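PDB 4H05: aminoglycoside-O-phosphotransferase VIII from Streptomyces rimosus, which phosphorylates aminoglycoside antibiotics at the 3'-hydroxyl, with ATP as the likely phosphate donor, and is thereby linked to antibiotic resistance. Local coordinates for residues L110-A113 / V114-G118; G189-P193 / D194-L198; R146-E150 / G151-L155; A224-L227 / R228-H232; V66-E70 / V71-V75. All blocks are in the same frame, centred on the assembly; numbering follows the deposited sequence.

Contact 1: residues L110-A113 / V114-G118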
# COMPACT_ATOMS: atom_id res chain seq x y z
N LEU A 110 17.50 -11.32 -2.75
CA LEU A 110 17.17 -11.35 -4.18
C LEU A 110 15.88 -12.06 -4.41
O LEU A 110 15.07 -11.61 -5.20
CB LEU A 110 18.29 -12.01 -5.00
CG LEU A 110 19.48 -11.07 -5.32
CD1 LEU A 110 20.81 -11.75 -5.04
CD2 LEU A 110 19.45 -10.59 -6.75
N ASP A 111 15.67 -13.19 -3.73
CA ASP A 111 14.40 -13.88 -3.87
C ASP A 111 13.14 -13.03 -3.50
O ASP A 111 12.07 -13.24 -4.06
CB ASP A 111 14.41 -15.15 -3.01
CG ASP A 111 15.46 -16.16 -3.48
OD1 ASP A 111 15.70 -16.25 -4.70
OD2 ASP A 111 16.04 -16.84 -2.60
N VAL A 112 13.25 -12.21 -2.47
CA VAL A 112 12.15 -11.30 -2.04
C VAL A 112 11.87 -10.31 -3.15
O VAL A 112 10.71 -10.15 -3.61
CB VAL A 112 12.48 -10.63 -0.71
CG1 VAL A 112 11.37 -9.65 -0.34
CG2 VAL A 112 12.62 -11.70 0.37
N ALA A 113 12.96 -9.75 -3.66
CA ALA A 113 12.92 -8.86 -4.80
C ALA A 113 12.17 -9.45 -5.95
O ALA A 113 11.33 -8.78 -6.53
CB ALA A 113 14.33 -8.48 -5.23
N VAL A 114 12.47 -10.73 -6.28
CA VAL A 114 11.84 -11.43 -7.37
C VAL A 114 10.40 -11.74 -7.09
O VAL A 114 9.56 -11.63 -8.01
CB VAL A 114 12.62 -12.76 -7.74
CG1 VAL A 114 11.87 -13.58 -8.75
CG2 VAL A 114 14.03 -12.42 -8.34
N ALA A 115 10.10 -12.14 -5.86
CA ALA A 115 8.71 -12.46 -5.47
C ALA A 115 7.89 -11.16 -5.56
O ALA A 115 6.76 -11.17 -6.06
CB ALA A 115 8.65 -13.09 -4.06
N LEU A 116 8.51 -10.04 -5.17
CA LEU A 116 7.82 -8.75 -5.27
C LEU A 116 7.42 -8.48 -6.72
O LEU A 116 6.25 -8.23 -7.02
CB LEU A 116 8.61 -7.62 -4.69
CG LEU A 116 8.59 -7.50 -3.16
CD1 LEU A 116 9.57 -6.43 -2.77
CD2 LEU A 116 7.25 -7.11 -2.54
N ALA A 117 8.37 -8.62 -7.62
CA ALA A 117 8.10 -8.48 -9.04
C ALA A 117 7.00 -9.42 -9.52
O ALA A 117 6.17 -9.04 -10.36
CB ALA A 117 9.40 -8.72 -9.81
N GLY A 118 7.00 -10.66 -9.03
CA GLY A 118 6.01 -11.65 -9.43
C GLY A 118 4.61 -11.27 -9.00
O GLY A 118 3.61 -11.53 -9.66
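Helix 109-124 of the kinase-like fold carries this contact, in which the backbone and side chains of V112 and L116 meet one turn apart. L116 N donates to V112 O at 2.7 Å, and the donor lies nearly along the C=O axis. The side chain of L116 keeps close to the same carbonyl: its CG is 3.4 Å from V112 O. L116 CG stands anti to the carbonyl carbon of its own residue (chi1 -79°), which turns it back along the helix toward V112. The methyl ends meet more loosely, V112 CG1 and L116 CD1 being 4.4 Å apart. V114 does likewise on another side of the helix. Its N donates to L110 O at 2.9 Å, and its branch CG2, beside the backbone N, sits 3.4 Å from that oxygen. A115 N binds D111 O at 2.9 Å. A117 N reaches A113 O in the longest bond of the four, at 3.2 Å. The faces of the turn have different neighbours. L116 and A115 pack on V196 and L198 of strand 196-198, V112 on W104 and F238, and A117 on F246 of helix 240-251. This is a regular alpha-helical i to i+4 ladder in a helix of the C-terminal lobe that packs against strand 196-198, which follows the catalytic loop; the helix is probably the counterpart of helix alphaE in protein kinases.

Contact 2: residues G189-P193 / D194-L198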
# COMPACT_ATOMS: atom_id res chain seq x y z
N GLY A 189 -1.13 0.48 -5.48
CA GLY A 189 -1.06 1.93 -5.28
C GLY A 189 -0.29 2.42 -4.08
O GLY A 189 -0.09 3.65 -3.92
N ASP A 190 0.05 1.49 -3.19
CA ASP A 190 1.09 1.73 -2.18
C ASP A 190 1.95 0.45 -2.02
O ASP A 190 2.09 -0.10 -0.91
CB ASP A 190 0.48 2.21 -0.87
CG ASP A 190 1.53 2.70 0.12
OD1 ASP A 190 1.17 2.87 1.24
OD2 ASP A 190 2.71 2.85 -0.22
N LEU A 191 2.58 0.04 -3.13
CA LEU A 191 3.26 -1.22 -3.20
C LEU A 191 4.68 -1.06 -2.68
O LEU A 191 5.63 -0.90 -3.44
CB LEU A 191 3.29 -1.78 -4.59
CG LEU A 191 3.84 -3.20 -4.83
CD1 LEU A 191 2.94 -4.24 -4.25
CD2 LEU A 191 4.08 -3.50 -6.33
N CYS A 192 4.79 -1.13 -1.39
CA CYS A 192 6.02 -0.97 -0.71
C CYS A 192 6.22 -2.31 -0.02
O CYS A 192 5.26 -3.03 0.26
CB CYS A 192 5.96 0.19 0.26
SG CYS A 192 4.48 0.29 1.26
N PRO A 193 7.45 -2.63 0.33
CA PRO A 193 7.74 -3.93 0.92
C PRO A 193 7.00 -4.15 2.26
O PRO A 193 6.73 -5.25 2.66
CB PRO A 193 9.26 -3.89 1.06
CG PRO A 193 9.71 -2.86 0.05
CD PRO A 193 8.66 -1.81 0.21
N ASP A 194 6.65 -3.07 2.89
CA ASP A 194 5.81 -3.08 4.03
C ASP A 194 4.48 -3.74 3.84
O ASP A 194 4.03 -4.34 4.71
CB ASP A 194 5.62 -1.63 4.55
CG ASP A 194 6.46 -1.38 5.76
OD1 ASP A 194 6.43 -2.28 6.63
OD2 ASP A 194 7.20 -0.38 5.81
N ASN A 195 3.88 -3.64 2.68
CA ASN A 195 2.55 -4.14 2.44
C ASN A 195 2.49 -5.51 1.77
O ASN A 195 1.41 -5.95 1.24
CB ASN A 195 1.94 -3.05 1.55
CG ASN A 195 1.70 -1.83 2.35
OD1 ASN A 195 1.50 -1.99 3.54
ND2 ASN A 195 1.71 -0.62 1.74
N VAL A 196 3.65 -6.17 1.73
CA VAL A 196 3.76 -7.53 1.15
C VAL A 196 4.44 -8.46 2.16
O VAL A 196 5.52 -8.18 2.71
CB VAL A 196 4.58 -7.53 -0.13
CG1 VAL A 196 4.56 -8.90 -0.79
CG2 VAL A 196 4.05 -6.49 -1.10
N LEU A 197 3.74 -9.53 2.45
CA LEU A 197 4.24 -10.47 3.40
C LEU A 197 4.54 -11.75 2.63
O LEU A 197 3.95 -12.02 1.57
CB LEU A 197 3.19 -10.73 4.48
CG LEU A 197 3.13 -9.71 5.64
CD1 LEU A 197 1.89 -8.93 5.45
CD2 LEU A 197 3.06 -10.28 7.03
N LEU A 198 5.49 -12.50 3.13
CA LEU A 198 5.91 -13.66 2.46
C LEU A 198 6.36 -14.81 3.39
O LEU A 198 6.69 -14.65 4.58
CB LEU A 198 7.00 -13.32 1.44
CG LEU A 198 7.67 -12.07 0.92
CD1 LEU A 198 7.73 -12.11 -0.61
CD2 LEU A 198 7.24 -10.74 1.53
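The backbone oxygen D190 O is gripped by two N-H groups. N195 ND2 donates to it at 2.7 Å, and the bond is nearly straight (168°). The oxygen lies in the amide plane of N195, and the donor lies in the carbonyl plane of D190. The second bond is weak: C192 N reaches D190 O at 2.9 Å and closes an inverse gamma turn centred on L191. N195 CG is anti to its carbonyl carbon (chi1 -71°), which brings the amide back to the D190 carbonyl. The D190 and N195 side chains cross at about a right angle, and their flat groups are turned 80° apart. D190 OD1 is 3.6 Å from N195 ND2.

The backbone of N195 is held as well. N195 N donates to C192 O at 2.9 Å, from above the carbonyl plane. V196 N gives a weak bond to P193 O as the chain enters strand 196-198. On the buried side L191 CD1 meets V196 CG2 at 4.0 Å. D194 is exposed, and its OD1 is bonded to S101 OG.

Further partners fix the start of the loop. G189 N is bonded to D222 OD1 and G189 O to R213 NH2, while the side chain of N195 touches D210. D190 is the predicted proton acceptor, and N195 and D210 are predicted magnesium ligands. G189-D190 with N195 fits the HGDxxxxN catalytic loop of aminoglycoside phosphotransferases, the counterpart of the HRD loop of protein kinases.

Contact 3: residues R146-E150 / G151-L155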
# COMPACT_ATOMS: atom_id res chain seq x y z
N ARG A 146 -6.56 18.64 -3.45
CA ARG A 146 -7.28 18.79 -2.17
C ARG A 146 -6.35 18.61 -0.95
O ARG A 146 -6.53 19.31 0.06
CB ARG A 146 -8.53 17.87 -2.04
CG ARG A 146 -9.74 18.26 -2.90
CD ARG A 146 -10.82 17.16 -2.90
NE ARG A 146 -12.13 17.52 -3.50
CZ ARG A 146 -12.42 17.57 -4.81
NH1 ARG A 146 -11.51 17.31 -5.75
NH2 ARG A 146 -13.66 17.88 -5.19
N ALA A 147 -5.35 17.72 -1.02
CA ALA A 147 -4.49 17.52 0.16
C ALA A 147 -3.72 18.81 0.37
O ALA A 147 -3.66 19.32 1.48
CB ALA A 147 -3.55 16.34 0.01
N VAL A 148 -3.14 19.35 -0.69
CA VAL A 148 -2.39 20.58 -0.59
C VAL A 148 -3.27 21.60 0.08
O VAL A 148 -2.91 22.16 1.11
CB VAL A 148 -2.01 21.17 -1.95
CG1 VAL A 148 -1.50 22.60 -1.74
CG2 VAL A 148 -0.94 20.32 -2.60
N ALA A 149 -4.46 21.82 -0.48
CA ALA A 149 -5.33 22.89 -0.03
C ALA A 149 -5.77 22.62 1.38
O ALA A 149 -6.04 23.56 2.10
CB ALA A 149 -6.52 23.08 -0.96
N GLU A 150 -5.82 21.35 1.78
CA GLU A 150 -6.05 20.96 3.18
C GLU A 150 -4.84 21.11 4.10
O GLU A 150 -4.96 20.89 5.32
CB GLU A 150 -6.52 19.48 3.30
CG GLU A 150 -7.94 19.28 3.78
CD GLU A 150 -8.91 19.19 2.61
OE1 GLU A 150 -9.41 18.06 2.31
OE2 GLU A 150 -9.15 20.25 1.98
N GLY A 151 -3.67 21.35 3.56
CA GLY A 151 -2.49 21.27 4.40
C GLY A 151 -2.36 19.90 5.06
O GLY A 151 -1.80 19.77 6.15
N SER A 152 -2.88 18.85 4.40
CA SER A 152 -2.66 17.46 4.79
C SER A 152 -1.42 16.91 4.10
O SER A 152 -1.07 15.76 4.30
CB SER A 152 -3.90 16.57 4.49
OG SER A 152 -3.79 15.82 3.28
N VAL A 153 -0.72 17.70 3.29
CA VAL A 153 0.55 17.22 2.72
C VAL A 153 1.71 17.43 3.69
O VAL A 153 2.01 18.55 4.09
CB VAL A 153 0.94 17.90 1.40
CG1 VAL A 153 2.18 17.24 0.85
CG2 VAL A 153 -0.20 17.85 0.41
N ASP A 154 2.38 16.33 4.03
CA ASP A 154 3.58 16.36 4.87
C ASP A 154 4.80 16.91 4.17
O ASP A 154 5.60 16.16 3.57
CB ASP A 154 3.93 14.96 5.37
CG ASP A 154 4.89 15.01 6.51
OD1 ASP A 154 4.43 14.93 7.66
OD2 ASP A 154 6.11 15.20 6.26
N LEU A 155 4.94 18.23 4.26
CA LEU A 155 5.97 18.98 3.55
C LEU A 155 7.32 18.81 4.26
O LEU A 155 8.37 18.95 3.66
CB LEU A 155 5.58 20.48 3.47
CG LEU A 155 4.29 20.94 2.74
CD1 LEU A 155 4.00 22.47 2.89
CD2 LEU A 155 4.33 20.49 1.28
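V153 packs tightly on the last turn of helix 137-150, while S152 and E150 form the solvent side. V153 CG2 does the touching. It lies 3.5 Å from V148 N and 3.6 Å from A147 C, so it rests on the backbone where these two residues join. It is also 3.7 Å from A147 CB. The valines run alongside each other, with V153 CG2 and V148 CG2 4.0 Å apart. The rotation of V153 (chi1 -175°) turns CG2, rather than CG1, onto the helix.

Two backbone bonds end the helix as a Schellman motif. S152 N donates to A147 O at 3.1 Å, and G151 N donates to V148 O at 2.7 Å. G151 has positive phi, which turns the chain back and brings V153 against the helix.

The outer side is exposed and makes few side-chain contacts. S152 OG comes close to A147 CB, at 3.3 Å, but this is no hydrogen bond. E150 is bent at chi2, and its carboxylate leads away from the loop; of its side chain, CB lies 4.1 Å from S152 CB. The motif joins helix 137-150 to the loop that runs on to helix 167-177, and V148 packs against E168 and L171 of that helix.

Contact 4: residues A224-L227 / R228-H232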
# COMPACT_ATOMS: atom_id res chain seq x y z
N ALA A 224 7.10 2.59 -9.30
CA ALA A 224 7.78 3.73 -8.73
C ALA A 224 8.05 3.45 -7.28
O ALA A 224 9.17 3.65 -6.79
CB ALA A 224 6.95 5.02 -8.91
N LEU A 225 7.02 2.96 -6.56
CA LEU A 225 7.17 2.93 -5.13
C LEU A 225 7.95 1.73 -4.74
O LEU A 225 8.72 1.78 -3.86
CB LEU A 225 5.84 2.91 -4.38
CG LEU A 225 4.72 3.92 -4.68
CD1 LEU A 225 3.82 4.09 -3.45
CD2 LEU A 225 5.16 5.22 -5.31
N VAL A 226 7.70 0.60 -5.35
CA VAL A 226 8.51 -0.54 -5.06
C VAL A 226 9.96 -0.25 -5.33
O VAL A 226 10.81 -0.71 -4.56
CB VAL A 226 8.10 -1.82 -5.86
CG1 VAL A 226 9.30 -2.38 -6.56
CG2 VAL A 226 7.63 -2.80 -4.88
N LEU A 227 10.27 0.47 -6.43
CA LEU A 227 11.72 0.68 -6.78
C LEU A 227 12.36 1.74 -5.91
O LEU A 227 13.54 1.68 -5.61
CB LEU A 227 11.92 1.02 -8.26
CG LEU A 227 11.63 -0.15 -9.21
CD1 LEU A 227 11.31 0.45 -10.56
CD2 LEU A 227 12.77 -1.20 -9.33
N ARG A 228 11.56 2.70 -5.45
CA ARG A 228 12.08 3.68 -4.52
C ARG A 228 12.47 2.99 -3.23
O ARG A 228 13.41 3.41 -2.59
CB ARG A 228 11.04 4.78 -4.23
CG ARG A 228 11.43 5.77 -3.13
CD ARG A 228 10.42 5.60 -1.97
NE ARG A 228 9.21 6.31 -2.25
CZ ARG A 228 7.95 6.04 -1.86
NH1 ARG A 228 7.55 5.02 -1.07
NH2 ARG A 228 7.03 6.91 -2.29
N GLU A 229 11.71 1.98 -2.80
CA GLU A 229 12.06 1.24 -1.57
C GLU A 229 13.21 0.24 -1.83
O GLU A 229 14.20 0.28 -1.16
CB GLU A 229 10.86 0.54 -1.00
CG GLU A 229 9.77 1.49 -0.51
CD GLU A 229 10.31 2.57 0.40
OE1 GLU A 229 10.99 2.27 1.43
OE2 GLU A 229 10.03 3.74 0.14
N LEU A 230 13.12 -0.58 -2.87
CA LEU A 230 14.18 -1.53 -3.22
C LEU A 230 15.58 -0.91 -3.39
O LEU A 230 16.56 -1.66 -3.36
CB LEU A 230 13.86 -2.33 -4.53
CG LEU A 230 12.82 -3.44 -4.37
CD1 LEU A 230 12.49 -4.10 -5.69
CD2 LEU A 230 13.23 -4.47 -3.33
N ALA A 231 15.66 0.39 -3.69
CA ALA A 231 16.95 1.12 -3.84
C ALA A 231 17.77 1.15 -2.54
O ALA A 231 19.00 1.23 -2.59
CB ALA A 231 16.71 2.55 -4.31
N HIS A 232 17.09 1.14 -1.41
CA HIS A 232 17.70 1.09 -0.08
C HIS A 232 18.41 -0.22 0.20
O HIS A 232 18.07 -1.27 -0.32
CB HIS A 232 16.66 1.27 0.98
CG HIS A 232 16.11 2.64 1.03
ND1 HIS A 232 16.66 3.61 1.78
CD2 HIS A 232 15.02 3.22 0.39
CE1 HIS A 232 15.97 4.74 1.63
NE2 HIS A 232 14.97 4.51 0.77
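L225 and R228 run alongside each other on helix 220-230 of the C-terminal lobe. L225 CB lies over one face of the R228 guanidinium, and L225 CD2 is 3.9 Å from R228 NH2. The arginine chain is bent at chi2 and chi3, which folds the flat group back over the leucine. V226 and L230, one turn apart, meet through V226 CG1 and L230 CD1 at 3.7 Å.

The next shell fixes the guanidinium. R228 NH1 forms a salt bridge with E229 OE2 at 3.0 Å. The nitrogen comes to the anti side of the carboxylate, and the oxygen lies close to the guanidinium plane. R228 NH2 has its own salt bridge with D270 of helix 260-270, so two acids hold the group's rotation.

Farther out, L225 packs on D190, the predicted proton acceptor. V226 and L230 pack on F246 of helix 240-251, and E229 packs on P193. The helix thus lies between the catalytic loop and the C-terminal helices.

The backbone sets the spacing. R228 N binds A224 O at 2.9 Å, and L230 N binds V226 O with a nearly straight bond (173°). The last of the series is more bent: A231 N reaches L227 O at 3.1 Å, with an angle of 137° at the hydrogen.

Contact 5: residues V66-E70 / V71-V75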
# COMPACT_ATOMS: atom_id res chain seq x y z
N VAL A 66 -12.00 -7.98 -0.82
CA VAL A 66 -12.93 -9.02 -1.20
C VAL A 66 -12.84 -9.27 -2.68
O VAL A 66 -12.88 -10.40 -3.15
CB VAL A 66 -14.39 -8.55 -0.84
CG1 VAL A 66 -15.39 -9.43 -1.51
CG2 VAL A 66 -14.67 -8.53 0.69
N TRP A 67 -12.73 -8.18 -3.46
CA TRP A 67 -12.63 -8.36 -4.88
C TRP A 67 -11.31 -8.98 -5.26
O TRP A 67 -11.27 -9.96 -6.02
CB TRP A 67 -12.89 -7.08 -5.60
CG TRP A 67 -12.68 -7.16 -7.04
CD1 TRP A 67 -13.58 -7.60 -8.00
CD2 TRP A 67 -11.47 -6.83 -7.76
NE1 TRP A 67 -13.06 -7.49 -9.24
CE2 TRP A 67 -11.77 -7.07 -9.18
CE3 TRP A 67 -10.21 -6.37 -7.40
CZ2 TRP A 67 -10.82 -6.88 -10.19
CZ3 TRP A 67 -9.29 -6.12 -8.41
CH2 TRP A 67 -9.58 -6.41 -9.79
N LEU A 68 -10.23 -8.50 -4.65
CA LEU A 68 -8.95 -9.14 -4.85
C LEU A 68 -8.87 -10.67 -4.56
O LEU A 68 -8.22 -11.45 -5.28
CB LEU A 68 -7.92 -8.39 -4.05
CG LEU A 68 -6.97 -7.32 -4.62
CD1 LEU A 68 -6.96 -6.97 -6.09
CD2 LEU A 68 -6.87 -6.11 -3.69
N ALA A 69 -9.50 -11.11 -3.53
CA ALA A 69 -9.56 -12.54 -3.20
C ALA A 69 -10.31 -13.21 -4.30
O ALA A 69 -9.93 -14.26 -4.71
CB ALA A 69 -10.30 -12.80 -1.85
N GLU A 70 -11.38 -12.61 -4.82
CA GLU A 70 -12.13 -13.39 -5.77
C GLU A 70 -11.30 -13.48 -7.01
O GLU A 70 -11.23 -14.53 -7.60
CB GLU A 70 -13.58 -12.94 -5.99
CG GLU A 70 -13.87 -12.38 -7.38
CD GLU A 70 -14.42 -13.39 -8.36
OE1 GLU A 70 -14.45 -12.97 -9.54
OE2 GLU A 70 -14.87 -14.53 -7.98
N VAL A 71 -10.59 -12.42 -7.39
CA VAL A 71 -9.84 -12.55 -8.62
C VAL A 71 -8.49 -13.27 -8.54
O VAL A 71 -7.81 -13.41 -9.55
CB VAL A 71 -9.74 -11.22 -9.37
CG1 VAL A 71 -11.20 -10.81 -9.67
CG2 VAL A 71 -8.85 -10.23 -8.60
N GLY A 72 -8.13 -13.75 -7.36
CA GLY A 72 -7.00 -14.63 -7.23
C GLY A 72 -5.69 -14.04 -6.75
O GLY A 72 -4.68 -14.76 -6.73
N ILE A 73 -5.71 -12.78 -6.27
CA ILE A 73 -4.49 -12.19 -5.63
C ILE A 73 -4.49 -12.61 -4.19
O ILE A 73 -5.53 -12.60 -3.58
CB ILE A 73 -4.54 -10.65 -5.70
CG1 ILE A 73 -4.60 -10.21 -7.17
CG2 ILE A 73 -3.39 -10.02 -4.93
CD1 ILE A 73 -3.30 -10.50 -7.97
N PRO A 74 -3.32 -12.95 -3.60
CA PRO A 74 -3.32 -13.38 -2.21
C PRO A 74 -3.49 -12.23 -1.25
O PRO A 74 -2.69 -11.36 -1.23
CB PRO A 74 -1.97 -14.00 -2.04
CG PRO A 74 -1.10 -13.33 -3.04
CD PRO A 74 -1.98 -12.96 -4.21
N VAL A 75 -4.55 -12.23 -0.47
CA VAL A 75 -4.97 -11.09 0.33
C VAL A 75 -5.66 -11.76 1.52
O VAL A 75 -6.27 -12.78 1.37
CB VAL A 75 -5.87 -10.28 -0.63
CG1 VAL A 75 -7.34 -10.61 -0.53
CG2 VAL A 75 -5.55 -8.82 -0.64
O HOH W 1 -7.18 -14.62 -3.53
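The aromatic contact is between W67 and V71, whose two methyls both lie over the same face of the indole. V71 CG2 makes a CH-pi contact with the six-membered ring, 4.0 Å from its centroid and only 6° off the normal. V71 CG1 sits nearer the rim, 3.8 Å from W67 CE2.

The backbone bonds end helix 54-71, probably the counterpart of helix alphaC of protein kinases. V71 N donates to W67 O at 2.9 Å. The chain then closes in a Schellman motif: I73 N binds L68 O at 3.0 Å, and G72 N binds A69 O at 3.2 Å from well above the carbonyl plane. G72 N also gives a weak bond to L68 O. The positive phi of G72 turns the chain.

A water donates to both A69 O and I73 O, the latter at 2.6 Å, and ties the helix end to the loop.

The apolar contacts lie where the loop folds back. V75 points toward the helix and divides its methyls: CG1 meets A69 CB at 3.9 Å, and CG2 faces L68 CB. L68 CD1 crosses to I73 CG1 at 4.2 Å. Beyond these, I73 packs on L208 of strand 205-208, and P74 shares a backbone hydrogen bond with the same residue.

How the contacts relate
Along the chain the order is contact 5, contact 1, contact 3, contact 2, contact 4. Contacts 1, 2 and 4 form one cluster, with centres 11 to 12 Å apart. In contact 2, V196 touches L116 of helix 109-124, and L191 touches V226 of helix 220-230. L116 and L230 join the two helices directly. The loop with the predicted proton acceptor and a predicted magnesium ligand thus packs against helix 220-230, and its strand against helix 109-124. Contact 5, at the end of helix 54-71, lies near the site, about 15 Å from contact 2 between centres, without touching it. Contact 3 lies away from the site, about 34 Å from contact 1 between centres.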